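Local structure of alcohol oxidase (Myceliophthora thermophila, 6F74) at residues G379-E384 with F409-D414; N223-G228 with P306-V311; S502-P507 with Q519-H524; G353-S358 with E456-K461; T189-C194 with V260-I265. The protein binds FAD and probably oxidises substrates at the expense of molecular oxygen, as other flavoprotein oxidases of the vanillyl-alcohol oxidase type do. One frame throughout, in Å; residues are numbered along the deposited sequence.

Interaction 1 of 5, residues G379-E384 with F409-D414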
# COMPACT_ATOMS: atom_id res chain seq x y z
N GLY A 379 -6.62 -0.19 -24.34
CA GLY A 379 -7.08 0.54 -25.51
C GLY A 379 -6.52 0.10 -26.85
O GLY A 379 -6.86 0.68 -27.86
N LYS A 380 -5.68 -0.95 -26.87
CA LYS A 380 -5.01 -1.41 -28.09
C LYS A 380 -5.23 -2.89 -28.34
O LYS A 380 -5.16 -3.69 -27.41
CB LYS A 380 -3.52 -1.12 -28.01
CG LYS A 380 -3.15 0.36 -27.95
CD LYS A 380 -1.63 0.52 -27.83
CE LYS A 380 -1.08 1.82 -28.38
NZ LYS A 380 -1.34 2.98 -27.50
N ARG A 381 -5.48 -3.25 -29.60
CA ARG A 381 -5.65 -4.65 -30.00
C ARG A 381 -4.25 -5.26 -30.13
O ARG A 381 -3.26 -4.56 -30.00
CB ARG A 381 -6.44 -4.74 -31.32
CG ARG A 381 -7.86 -4.24 -31.18
CD ARG A 381 -8.77 -4.53 -32.36
NE ARG A 381 -10.11 -4.97 -31.92
CZ ARG A 381 -11.05 -4.19 -31.36
NH1 ARG A 381 -10.86 -2.87 -31.17
NH2 ARG A 381 -12.21 -4.73 -30.97
N GLN A 382 -4.19 -6.56 -30.38
CA GLN A 382 -2.92 -7.30 -30.28
C GLN A 382 -1.82 -6.78 -31.20
O GLN A 382 -0.66 -6.71 -30.78
CB GLN A 382 -3.14 -8.79 -30.51
CG GLN A 382 -1.88 -9.63 -30.44
CD GLN A 382 -2.13 -11.12 -30.42
OE1 GLN A 382 -3.26 -11.58 -30.20
NE2 GLN A 382 -1.07 -11.90 -30.61
N ALA A 383 -2.17 -6.44 -32.44
CA ALA A 383 -1.16 -5.97 -33.41
C ALA A 383 -0.44 -4.74 -32.88
O ALA A 383 0.78 -4.64 -32.98
CB ALA A 383 -1.81 -5.67 -34.76
N GLU A 384 -1.20 -3.82 -32.28
CA GLU A 384 -0.62 -2.61 -31.71
C GLU A 384 0.09 -2.91 -30.41
O GLU A 384 1.04 -2.22 -30.08
CB GLU A 384 -1.67 -1.52 -31.47
CG GLU A 384 -2.29 -0.94 -32.72
CD GLU A 384 -1.53 0.27 -33.26
OE1 GLU A 384 -0.26 0.29 -33.26
OE2 GLU A 384 -2.21 1.24 -33.71
N PHE A 409 0.31 -13.24 -25.96
CA PHE A 409 -0.62 -12.13 -25.88
C PHE A 409 -2.03 -12.67 -25.71
O PHE A 409 -2.36 -13.70 -26.28
CB PHE A 409 -0.57 -11.28 -27.13
CG PHE A 409 0.78 -10.65 -27.36
CD1 PHE A 409 1.78 -11.35 -28.02
CD2 PHE A 409 1.05 -9.38 -26.92
CE1 PHE A 409 3.02 -10.78 -28.22
CE2 PHE A 409 2.28 -8.79 -27.12
CZ PHE A 409 3.28 -9.50 -27.78
N ALA A 410 -2.83 -11.97 -24.91
CA ALA A 410 -4.24 -12.28 -24.74
C ALA A 410 -5.04 -11.00 -24.93
O ALA A 410 -4.72 -9.99 -24.31
CB ALA A 410 -4.48 -12.85 -23.36
N GLU A 411 -6.05 -11.05 -25.80
CA GLU A 411 -6.89 -9.87 -26.10
C GLU A 411 -8.19 -9.97 -25.31
O GLU A 411 -8.74 -11.06 -25.18
CB GLU A 411 -7.17 -9.74 -27.59
CG GLU A 411 -7.62 -8.33 -27.99
CD GLU A 411 -7.61 -8.08 -29.49
OE1 GLU A 411 -6.54 -8.27 -30.08
OE2 GLU A 411 -8.66 -7.67 -30.08
N TYR A 412 -8.64 -8.84 -24.75
CA TYR A 412 -9.95 -8.74 -24.07
C TYR A 412 -10.75 -7.65 -24.73
O TYR A 412 -10.16 -6.73 -25.31
CB TYR A 412 -9.77 -8.44 -22.58
CG TYR A 412 -8.95 -9.50 -21.87
CD1 TYR A 412 -9.54 -10.66 -21.38
CD2 TYR A 412 -7.58 -9.36 -21.75
CE1 TYR A 412 -8.78 -11.63 -20.76
CE2 TYR A 412 -6.82 -10.33 -21.14
CZ TYR A 412 -7.42 -11.46 -20.65
OH TYR A 412 -6.68 -12.45 -20.05
N GLN A 413 -12.09 -7.73 -24.62
CA GLN A 413 -13.00 -6.75 -25.28
C GLN A 413 -13.52 -5.61 -24.36
O GLN A 413 -14.33 -4.79 -24.80
CB GLN A 413 -14.17 -7.47 -25.95
CG GLN A 413 -13.75 -8.59 -26.90
CD GLN A 413 -12.77 -8.14 -27.99
OE1 GLN A 413 -13.14 -7.36 -28.85
NE2 GLN A 413 -11.51 -8.63 -27.96
N ASP A 414 -13.04 -5.55 -23.12
CA ASP A 414 -13.26 -4.38 -22.24
C ASP A 414 -12.30 -4.40 -21.08
O ASP A 414 -11.52 -5.35 -20.91
CB ASP A 414 -14.74 -4.27 -21.74
CG ASP A 414 -14.99 -5.00 -20.42
OD1 ASP A 414 -14.84 -6.24 -20.40
OD2 ASP A 414 -15.35 -4.36 -19.41
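A polar surface contact joins the first turn of helix 382-396 to the end of strand 403-412, an outermost strand of the seven-stranded antiparallel sheet, with R381, Q382 and E411 at its middle. The backbone N of Q382 gives a hydrogen bond of 2.9 Å to E411 OE1, meeting the carboxylate from above its plane. Q382 is the first helical residue after the N-cap R381, so the carboxylate lies at the amino end of the helix, where the helix dipole would probably help to hold its negative charge. The other oxygen, E411 OE2, is 3.6 Å from R381 NE in a salt bridge of charge alone: guanidinium and carboxylate planes are 85° apart and no N-H is aimed at the oxygen. Farther along, Q382 runs alongside the stem of F409. Its CG is anti to the backbone N (chi1 180°) and the extended chain lays the amide beside the aromatic residue, NE2 3.6 Å from F409 CB, with amide and ring planes 23° apart. The ring of F409 itself stacks on H314 and touches V389 of the same helix. This is the packing of an alpha+beta domain, a helix laid against an antiparallel sheet with its amino end met by a strand carboxylate.

Interaction 2 of 5, residues N223-G228 with P306-V311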
# COMPACT_ATOMS: atom_id res chain seq x y z
N ASN A 223 -20.44 0.49 -16.65
CA ASN A 223 -19.55 0.48 -17.80
C ASN A 223 -18.46 1.57 -17.74
O ASN A 223 -18.19 2.24 -18.73
CB ASN A 223 -20.37 0.58 -19.10
CG ASN A 223 -19.60 0.15 -20.35
OD1 ASN A 223 -18.69 -0.67 -20.29
ND2 ASN A 223 -19.98 0.72 -21.50
N VAL A 224 -17.86 1.78 -16.57
CA VAL A 224 -16.76 2.73 -16.46
C VAL A 224 -15.56 2.08 -15.78
O VAL A 224 -15.66 1.00 -15.20
CB VAL A 224 -17.16 4.04 -15.75
CG1 VAL A 224 -18.27 4.76 -16.53
CG2 VAL A 224 -17.58 3.76 -14.31
N ILE A 225 -14.44 2.77 -15.85
CA ILE A 225 -13.18 2.32 -15.28
C ILE A 225 -12.90 3.11 -14.01
O ILE A 225 -12.74 4.32 -14.06
CB ILE A 225 -12.02 2.47 -16.27
CG1 ILE A 225 -12.29 1.61 -17.52
CG2 ILE A 225 -10.70 2.04 -15.62
CD1 ILE A 225 -11.26 1.76 -18.61
N ALA A 226 -12.86 2.40 -12.89
CA ALA A 226 -12.43 2.93 -11.63
C ALA A 226 -10.97 2.51 -11.49
O ALA A 226 -10.64 1.33 -11.64
CB ALA A 226 -13.25 2.34 -10.48
N VAL A 227 -10.12 3.49 -11.21
CA VAL A 227 -8.69 3.30 -11.13
C VAL A 227 -8.33 2.96 -9.68
O VAL A 227 -8.04 3.85 -8.88
CB VAL A 227 -7.92 4.54 -11.65
CG1 VAL A 227 -6.43 4.26 -11.73
CG2 VAL A 227 -8.40 4.93 -13.03
N GLY A 228 -8.37 1.66 -9.37
CA GLY A 228 -8.10 1.12 -8.05
C GLY A 228 -6.82 0.31 -8.09
O GLY A 228 -6.10 0.33 -9.08
N PRO A 306 -14.36 6.44 -19.23
CA PRO A 306 -15.04 5.59 -20.21
C PRO A 306 -14.36 4.22 -20.35
O PRO A 306 -13.14 4.14 -20.33
CB PRO A 306 -14.88 6.38 -21.53
CG PRO A 306 -14.65 7.81 -21.12
CD PRO A 306 -13.87 7.70 -19.83
N ASN A 307 -15.17 3.17 -20.50
CA ASN A 307 -14.64 1.84 -20.79
C ASN A 307 -13.93 1.87 -22.15
O ASN A 307 -14.16 2.75 -22.96
CB ASN A 307 -15.74 0.75 -20.79
CG ASN A 307 -15.25 -0.63 -20.33
OD1 ASN A 307 -14.05 -0.93 -20.40
ND2 ASN A 307 -16.19 -1.48 -19.89
N VAL A 308 -13.01 0.92 -22.35
CA VAL A 308 -12.28 0.79 -23.62
C VAL A 308 -12.87 -0.36 -24.41
O VAL A 308 -13.57 -1.21 -23.84
CB VAL A 308 -10.77 0.60 -23.42
CG1 VAL A 308 -10.15 1.86 -22.84
CG2 VAL A 308 -10.45 -0.63 -22.57
N LYS A 309 -12.59 -0.39 -25.71
CA LYS A 309 -13.03 -1.50 -26.55
C LYS A 309 -12.04 -2.65 -26.62
O LYS A 309 -12.39 -3.77 -27.02
CB LYS A 309 -13.45 -1.02 -27.94
CG LYS A 309 -14.97 -0.78 -27.98
CD LYS A 309 -15.42 -0.06 -29.24
CE LYS A 309 -15.16 1.44 -29.06
NZ LYS A 309 -15.66 2.28 -30.21
N ALA A 310 -10.81 -2.41 -26.20
CA ALA A 310 -9.82 -3.49 -26.23
C ALA A 310 -8.78 -3.26 -25.19
O ALA A 310 -8.52 -2.12 -24.81
CB ALA A 310 -9.20 -3.59 -27.62
N VAL A 311 -8.27 -4.36 -24.65
CA VAL A 311 -7.04 -4.38 -23.85
C VAL A 311 -6.32 -5.64 -24.28
O VAL A 311 -6.95 -6.70 -24.43
CB VAL A 311 -7.29 -4.49 -22.34
CG1 VAL A 311 -5.97 -4.48 -21.56
CG2 VAL A 311 -8.16 -3.34 -21.85
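Two asparagine side chains, N223 and N307, are joined amide to amide across the contact, and one of them belongs to a helix end. N223, with positive phi, is the C-prime residue of a Schellman motif that closes helix 212-221 and turns the chain into the short strand 224-225. N307 ND2 gives its hydrogen to N223 OD1 at 2.7 Å in a nearly straight bond (163°). The acceptor lies in the amide plane of N307, but the two amides are turned 61° against each other. With CG of N223 anti to its backbone N (chi1 -162°), the carbonyl is carried across to its partner. N307 ND2 is also bonded to D414, and N307 OD1 accepts from the backbone N of Y415, which ties this pair to the start of helix 415-422. Beside the amides, V224 and P306 form an antiparallel non-hydrogen-bonded pair with diverging side chains, 5.0 Å between their CA atoms, where strand 224-225 runs along the end of strand 296-306. I225 is buried, and its CG1 branch reaches the 306-308 backbone, CD1 lying 3.5 Å from P306 O; F253 and Y415 pack against the same side chain. The 306-311 loop is held in shape from within as well, V308 N donating to N307 OD1 over 2.9 Å.

Interaction 3 of 5, residues S502-P507 with Q519-H524; sequences SGQGIP and QHQVTH
Strand 498-503 of the seven-stranded antiparallel sheet is followed by a loop and then by helix 512-533, which packs back against the strand's end; Q504, Q521 and V522 make this local strand-to-helix contact. V522 supplies the apolar part. Its CG1, anti to the backbone N (chi1 176°), is 4.2 Å from S502 O, while the other branch, CG2, is 4.4 Å from G503 CA. That same CG2 lies 4.0 Å from Q504 CG, the two side chains sliding past each other in opposite directions. V522 thus meets the main chain of the strand end as well as the stem of Q504. Q504 points at the helix and reaches across it. Beyond CG its chain is straight (chi2 -176°), which brings OE1 alongside the stem of Q521, 3.4 Å from Q521 CB. The two amides, with planes 54° apart, do not bond each other: OE1 of Q504 accepts from K526 NZ, one helical turn beyond V522, and its NE2 makes a weak bond to E464. S502 OG is likewise taken by N468 on the adjoining strand. No hydrogen bond crosses between the two segments, and the buried contact rests on van der Waals packing. The amide oxygen of Q504 is buried in this packing and is satisfied by a helix lysine, which probably also fixes the rotation of the amide.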
# COMPACT_ATOMS: atom_id res chain seq x y z
N SER A 502 12.38 -3.90 -3.88
CA SER A 502 13.24 -5.04 -3.51
C SER A 502 13.06 -5.30 -2.03
O SER A 502 13.00 -4.38 -1.24
CB SER A 502 14.70 -4.74 -3.84
OG SER A 502 15.54 -5.86 -3.61
N GLY A 503 12.95 -6.56 -1.63
CA GLY A 503 12.69 -6.87 -0.20
C GLY A 503 13.15 -8.26 0.19
O GLY A 503 13.54 -9.05 -0.67
N GLN A 504 13.10 -8.55 1.49
CA GLN A 504 13.35 -9.89 2.03
C GLN A 504 12.41 -10.13 3.18
O GLN A 504 11.93 -9.20 3.82
CB GLN A 504 14.78 -10.02 2.60
CG GLN A 504 15.84 -9.38 1.76
CD GLN A 504 17.26 -9.60 2.29
OE1 GLN A 504 18.18 -8.91 1.88
NE2 GLN A 504 17.43 -10.54 3.23
N GLY A 505 12.18 -11.41 3.48
CA GLY A 505 11.39 -11.84 4.63
C GLY A 505 12.22 -12.14 5.86
O GLY A 505 13.45 -12.27 5.78
N ILE A 506 11.52 -12.28 6.99
CA ILE A 506 12.08 -12.74 8.24
C ILE A 506 11.24 -13.93 8.68
O ILE A 506 10.05 -14.01 8.33
CB ILE A 506 12.08 -11.68 9.37
CG1 ILE A 506 10.72 -10.93 9.46
CG2 ILE A 506 13.18 -10.68 9.12
CD1 ILE A 506 10.60 -9.92 10.59
N PRO A 507 11.83 -14.84 9.47
CA PRO A 507 11.03 -15.91 10.07
C PRO A 507 9.80 -15.37 10.79
O PRO A 507 9.79 -14.22 11.26
CB PRO A 507 12.00 -16.57 11.09
CG PRO A 507 13.37 -16.21 10.60
CD PRO A 507 13.21 -14.84 9.99
N GLN A 519 16.66 -5.90 8.05
CA GLN A 519 16.32 -4.49 7.82
C GLN A 519 17.51 -3.71 7.26
O GLN A 519 17.34 -2.87 6.37
CB GLN A 519 15.84 -3.81 9.11
CG GLN A 519 15.31 -2.40 8.89
CD GLN A 519 14.11 -2.40 7.95
OE1 GLN A 519 13.04 -2.82 8.36
NE2 GLN A 519 14.30 -1.97 6.70
N HIS A 520 18.70 -4.00 7.79
CA HIS A 520 19.94 -3.42 7.29
C HIS A 520 20.26 -3.79 5.84
O HIS A 520 20.73 -2.94 5.09
CB HIS A 520 21.13 -3.86 8.16
CG HIS A 520 22.44 -3.27 7.72
ND1 HIS A 520 22.88 -2.03 8.14
CD2 HIS A 520 23.37 -3.72 6.85
CE1 HIS A 520 24.04 -1.77 7.58
NE2 HIS A 520 24.36 -2.77 6.78
N GLN A 521 20.05 -5.05 5.47
CA GLN A 521 20.22 -5.44 4.07
C GLN A 521 19.24 -4.67 3.18
O GLN A 521 19.64 -4.15 2.15
CB GLN A 521 20.02 -6.94 3.87
CG GLN A 521 21.11 -7.84 4.52
CD GLN A 521 22.50 -7.54 4.04
OE1 GLN A 521 22.78 -7.63 2.86
NE2 GLN A 521 23.39 -7.15 4.95
N VAL A 522 17.97 -4.58 3.58
CA VAL A 522 16.96 -3.90 2.78
C VAL A 522 17.24 -2.41 2.67
O VAL A 522 17.23 -1.87 1.56
CB VAL A 522 15.55 -4.16 3.31
CG1 VAL A 522 14.50 -3.36 2.53
CG2 VAL A 522 15.22 -5.65 3.18
N THR A 523 17.51 -1.76 3.79
CA THR A 523 17.71 -0.31 3.80
C THR A 523 19.07 0.12 3.23
O THR A 523 19.12 0.98 2.34
CB THR A 523 17.54 0.29 5.23
OG1 THR A 523 16.20 0.06 5.72
CG2 THR A 523 17.83 1.82 5.21
N HIS A 524 20.16 -0.47 3.74
CA HIS A 524 21.52 0.01 3.47
C HIS A 524 22.32 -0.75 2.43
O HIS A 524 23.39 -0.27 2.07
CB HIS A 524 22.33 0.06 4.78
CG HIS A 524 21.76 1.00 5.80
ND1 HIS A 524 21.75 2.37 5.64
CD2 HIS A 524 21.15 0.76 6.98
CE1 HIS A 524 21.18 2.94 6.68
NE2 HIS A 524 20.80 1.98 7.51

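Interaction 4 of 5, residues G353-S358 with E456-K461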
# COMPACT_ATOMS: atom_id res chain seq x y z
N GLY A 353 6.06 -6.76 -13.15
CA GLY A 353 7.08 -7.78 -13.40
C GLY A 353 7.72 -8.23 -12.11
O GLY A 353 7.83 -7.44 -11.16
N PHE A 354 8.16 -9.49 -12.11
CA PHE A 354 8.59 -10.19 -10.91
C PHE A 354 9.81 -11.01 -11.27
O PHE A 354 9.79 -11.66 -12.30
CB PHE A 354 7.49 -11.16 -10.42
CG PHE A 354 6.21 -10.49 -10.03
CD1 PHE A 354 5.26 -10.17 -11.00
CD2 PHE A 354 5.95 -10.17 -8.71
CE1 PHE A 354 4.06 -9.53 -10.65
CE2 PHE A 354 4.75 -9.54 -8.36
CZ PHE A 354 3.80 -9.22 -9.33
N TRP A 355 10.82 -11.04 -10.43
CA TRP A 355 12.01 -11.80 -10.76
C TRP A 355 12.81 -12.19 -9.53
O TRP A 355 12.71 -11.55 -8.47
CB TRP A 355 12.89 -11.07 -11.79
CG TRP A 355 13.53 -9.74 -11.34
CD1 TRP A 355 13.01 -8.51 -11.48
CD2 TRP A 355 14.83 -9.56 -10.76
NE1 TRP A 355 13.87 -7.55 -10.98
CE2 TRP A 355 15.01 -8.18 -10.54
CE3 TRP A 355 15.85 -10.44 -10.38
CZ2 TRP A 355 16.16 -7.65 -9.95
CZ3 TRP A 355 17.00 -9.91 -9.79
CH2 TRP A 355 17.15 -8.54 -9.59
N PHE A 356 13.62 -13.23 -9.72
CA PHE A 356 14.37 -13.87 -8.65
C PHE A 356 15.68 -14.33 -9.23
O PHE A 356 15.70 -15.01 -10.27
CB PHE A 356 13.64 -15.12 -8.10
CG PHE A 356 12.44 -14.79 -7.29
CD1 PHE A 356 12.56 -14.53 -5.93
CD2 PHE A 356 11.17 -14.74 -7.88
CE1 PHE A 356 11.44 -14.19 -5.18
CE2 PHE A 356 10.06 -14.40 -7.12
CZ PHE A 356 10.19 -14.14 -5.77
N ARG A 357 16.76 -13.98 -8.56
CA ARG A 357 18.06 -14.59 -8.85
C ARG A 357 18.10 -16.05 -8.47
O ARG A 357 18.69 -16.87 -9.14
CB ARG A 357 19.17 -13.89 -8.08
CG ARG A 357 20.52 -14.22 -8.72
CD ARG A 357 21.65 -14.53 -7.76
NE ARG A 357 22.26 -13.31 -7.27
CZ ARG A 357 23.32 -12.71 -7.81
NH1 ARG A 357 23.98 -13.20 -8.85
NH2 ARG A 357 23.72 -11.57 -7.22
N SER A 358 17.46 -16.36 -7.36
CA SER A 358 17.30 -17.76 -6.92
C SER A 358 16.00 -17.83 -6.16
O SER A 358 15.62 -16.87 -5.48
CB SER A 358 18.45 -18.14 -5.98
OG SER A 358 18.29 -17.43 -4.76
N GLU A 456 22.64 -6.39 -9.88
CA GLU A 456 23.48 -7.34 -9.16
C GLU A 456 23.23 -7.27 -7.66
O GLU A 456 23.01 -8.28 -7.04
CB GLU A 456 24.97 -7.11 -9.46
CG GLU A 456 25.93 -8.16 -8.90
CD GLU A 456 25.62 -9.56 -9.40
OE1 GLU A 456 25.24 -9.75 -10.60
OE2 GLU A 456 25.69 -10.48 -8.57
N VAL A 457 23.26 -6.06 -7.10
CA VAL A 457 23.00 -5.86 -5.67
C VAL A 457 21.57 -6.23 -5.21
O VAL A 457 21.42 -6.95 -4.24
CB VAL A 457 23.32 -4.42 -5.21
CG1 VAL A 457 22.96 -4.22 -3.72
CG2 VAL A 457 24.79 -4.10 -5.42
N VAL A 458 20.54 -5.71 -5.88
CA VAL A 458 19.14 -6.02 -5.48
C VAL A 458 18.74 -7.50 -5.73
O VAL A 458 17.82 -8.01 -5.07
CB VAL A 458 18.06 -5.05 -6.05
CG1 VAL A 458 18.36 -3.63 -5.65
CG2 VAL A 458 17.92 -5.17 -7.56
N ALA A 459 19.42 -8.19 -6.65
CA ALA A 459 19.25 -9.64 -6.82
C ALA A 459 19.52 -10.42 -5.52
O ALA A 459 18.99 -11.51 -5.27
CB ALA A 459 20.18 -10.15 -7.93
N GLY A 460 20.38 -9.85 -4.69
CA GLY A 460 20.61 -10.40 -3.37
C GLY A 460 21.58 -11.55 -3.42
O GLY A 460 22.10 -11.92 -4.48
N LYS A 461 21.77 -12.13 -2.24
CA LYS A 461 22.69 -13.22 -2.04
C LYS A 461 21.97 -14.50 -2.49
O LYS A 461 20.84 -14.78 -2.04
CB LYS A 461 23.06 -13.33 -0.55
CG LYS A 461 23.37 -12.00 0.17
CD LYS A 461 24.27 -12.22 1.40
CE LYS A 461 24.67 -10.88 1.99
NZ LYS A 461 25.18 -10.99 3.40
O HOH W 1 16.94 -12.50 -6.44
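Strand 349-356 and the end of helix 448-458 meet in the alpha+beta domain built on the seven-stranded antiparallel sheet, chiefly through W355 and R357. The apolar part belongs to W355, whose indole edge faces the helix end. CZ3 lies 3.7 Å from A459 CB, which sits in the ring plane, and CZ2 is 3.9 Å from V458 CG2; L331 and I334 of helix 328-346 also pack on this ring. The charged part is R357. Its NH2 bonds E456 OE2 at 2.6 Å, nearly straight (163°) and within the guanidinium plane, though it meets the carboxylate from above its plane. A weak bond from NH1 reaches the same oxygen, and R452 pairs with the other, E456 OE1. Bends at chi2 (-138°) and chi3 (-83°) turn the guanidinium across the helix end. The backbone part lies just past the helix: G460 has positive phi, and its carbonyl is gripped side-on by two nitrogens of R357, NE at 3.1 Å and NH2 at 3.2 Å from G460 O, reaching it from opposite faces of its plane. A water completes the join, 2.6 Å from both R357 N and A459 O.

Interaction 5 of 5, residues T189-C194 with V260-I265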
# COMPACT_ATOMS: atom_id res chain seq x y z
N THR A 189 -20.90 15.66 -9.56
CA THR A 189 -21.70 16.67 -8.85
C THR A 189 -21.06 16.85 -7.47
O THR A 189 -21.04 15.94 -6.66
CB THR A 189 -23.16 16.23 -8.70
OG1 THR A 189 -23.66 15.91 -9.99
CG2 THR A 189 -24.03 17.35 -8.08
N SER A 190 -20.52 18.05 -7.25
CA SER A 190 -19.74 18.37 -6.07
C SER A 190 -20.66 18.82 -4.94
O SER A 190 -21.63 19.54 -5.17
CB SER A 190 -18.71 19.46 -6.39
OG SER A 190 -18.19 20.03 -5.19
N ALA A 191 -20.29 18.43 -3.72
CA ALA A 191 -20.96 18.85 -2.51
C ALA A 191 -21.02 20.37 -2.32
O ALA A 191 -21.96 20.86 -1.69
CB ALA A 191 -20.31 18.20 -1.29
N ASN A 192 -20.04 21.11 -2.84
CA ASN A 192 -20.06 22.59 -2.77
C ASN A 192 -20.11 23.25 -4.13
O ASN A 192 -19.80 24.43 -4.27
CB ASN A 192 -18.87 23.12 -1.95
CG ASN A 192 -17.51 22.73 -2.53
OD1 ASN A 192 -17.40 22.29 -3.68
ND2 ASN A 192 -16.45 22.87 -1.71
N LYS A 193 -20.51 22.48 -5.15
CA LYS A 193 -20.62 22.92 -6.56
C LYS A 193 -19.35 23.48 -7.19
O LYS A 193 -19.40 24.31 -8.10
CB LYS A 193 -21.81 23.88 -6.74
CG LYS A 193 -23.16 23.29 -6.32
CD LYS A 193 -23.52 22.02 -7.14
CE LYS A 193 -24.68 21.24 -6.56
NZ LYS A 193 -25.82 22.09 -6.11
N CYS A 194 -18.22 22.95 -6.74
CA CYS A 194 -16.93 23.38 -7.25
C CYS A 194 -16.74 22.97 -8.71
O CYS A 194 -16.98 21.80 -9.07
CB CYS A 194 -15.81 22.80 -6.39
SG CYS A 194 -14.18 23.48 -6.74
N VAL A 260 -8.93 11.66 -6.99
CA VAL A 260 -9.75 12.23 -5.93
C VAL A 260 -10.18 13.64 -6.32
O VAL A 260 -9.36 14.53 -6.50
CB VAL A 260 -9.02 12.25 -4.57
CG1 VAL A 260 -9.93 12.77 -3.46
CG2 VAL A 260 -8.51 10.87 -4.19
N LEU A 261 -11.49 13.83 -6.43
CA LEU A 261 -12.09 15.12 -6.79
C LEU A 261 -12.44 15.98 -5.59
O LEU A 261 -12.35 17.21 -5.65
CB LEU A 261 -13.36 14.87 -7.59
CG LEU A 261 -13.12 14.27 -8.97
CD1 LEU A 261 -14.41 13.64 -9.49
CD2 LEU A 261 -12.54 15.34 -9.92
N GLU A 262 -12.88 15.31 -4.52
CA GLU A 262 -13.17 15.93 -3.24
C GLU A 262 -13.31 14.88 -2.16
O GLU A 262 -13.35 13.68 -2.46
CB GLU A 262 -14.45 16.78 -3.31
CG GLU A 262 -15.75 16.08 -3.59
CD GLU A 262 -16.89 17.06 -3.78
OE1 GLU A 262 -16.76 17.97 -4.61
OE2 GLU A 262 -17.92 16.96 -3.06
N ALA A 263 -13.38 15.35 -0.92
CA ALA A 263 -13.56 14.48 0.24
C ALA A 263 -14.39 15.20 1.32
O ALA A 263 -14.39 16.42 1.39
CB ALA A 263 -12.20 14.06 0.80
N GLN A 264 -15.06 14.41 2.15
CA GLN A 264 -15.57 14.88 3.42
C GLN A 264 -14.63 14.31 4.46
O GLN A 264 -14.27 13.13 4.40
CB GLN A 264 -16.99 14.37 3.65
CG GLN A 264 -18.07 14.91 2.71
CD GLN A 264 -18.25 16.39 2.85
OE1 GLN A 264 -18.47 16.90 3.94
NE2 GLN A 264 -18.16 17.10 1.75
N ILE A 265 -14.21 15.18 5.38
CA ILE A 265 -13.20 14.86 6.36
C ILE A 265 -13.60 15.44 7.71
O ILE A 265 -13.94 16.63 7.78
CB ILE A 265 -11.82 15.43 5.98
CG1 ILE A 265 -11.38 14.89 4.61
CG2 ILE A 265 -10.79 15.05 7.02
CD1 ILE A 265 -10.09 15.47 4.07
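The carboxylate of E262 meets the S190-K193 turn with both oxygens, one bonded to a side chain and the other to the backbone. This type I beta turn lies in the loop between strands 179-185 and 203-208, and E262 stands on strand 260-266; all three strands belong to the antiparallel sheet of the FAD-binding part of the protein. S190 OG gives a hydrogen bond to E262 OE1 at 2.6 Å, and A191 N gives one to E262 OE2 at 2.9 Å (164°). Each carboxylate oxygen accepts through its syn lone pair, the side facing the other oxygen, so the group takes both donors end-on. Its CG sits between the backbone N and carbonyl carbon (chi1 64°), from where the extended chain carries the group straight to the loop. OE1 has further partners in Y188 OH and N276 ND2, which would probably stabilise the charged form of this buried acid. S190 OG faces both ways: it gives to E262 and accepts from N192 N in an ST turn, with a weak third bond from C194 N. C194 in turn is joined by a disulfide to C278, which ties the loop also to the chain just after strand 272-276. Two residues along the strand from E262, Q264 bends at chi2, its amide bonded to T274, and its NE2 packs 3.9 Å from A191 CB.

Interactions 3 and 4 are buried, interactions 2 and 5 partly so, and interaction 1 lies at the surface. Interactions 1, 3 and 4 all reach the seven-stranded sheet, whereas 2 and 5 share the six-stranded sheet and alternate along the chain. The 306-311 loop leads from one sheet to the other, and interactions 1 and 2 touch there through the backbone pairs Y412 with V311 and G379 with A310. On the far side of the chain's centre from interaction 5, interactions 3 and 4 touch at S502 and V458. Interaction 3 is van der Waals packing, 4 adds a buried ion pair bonded in the guanidinium plane, 1 has one of charge alone, 2 joins two amides, and 5 sets a carboxylate against a turn.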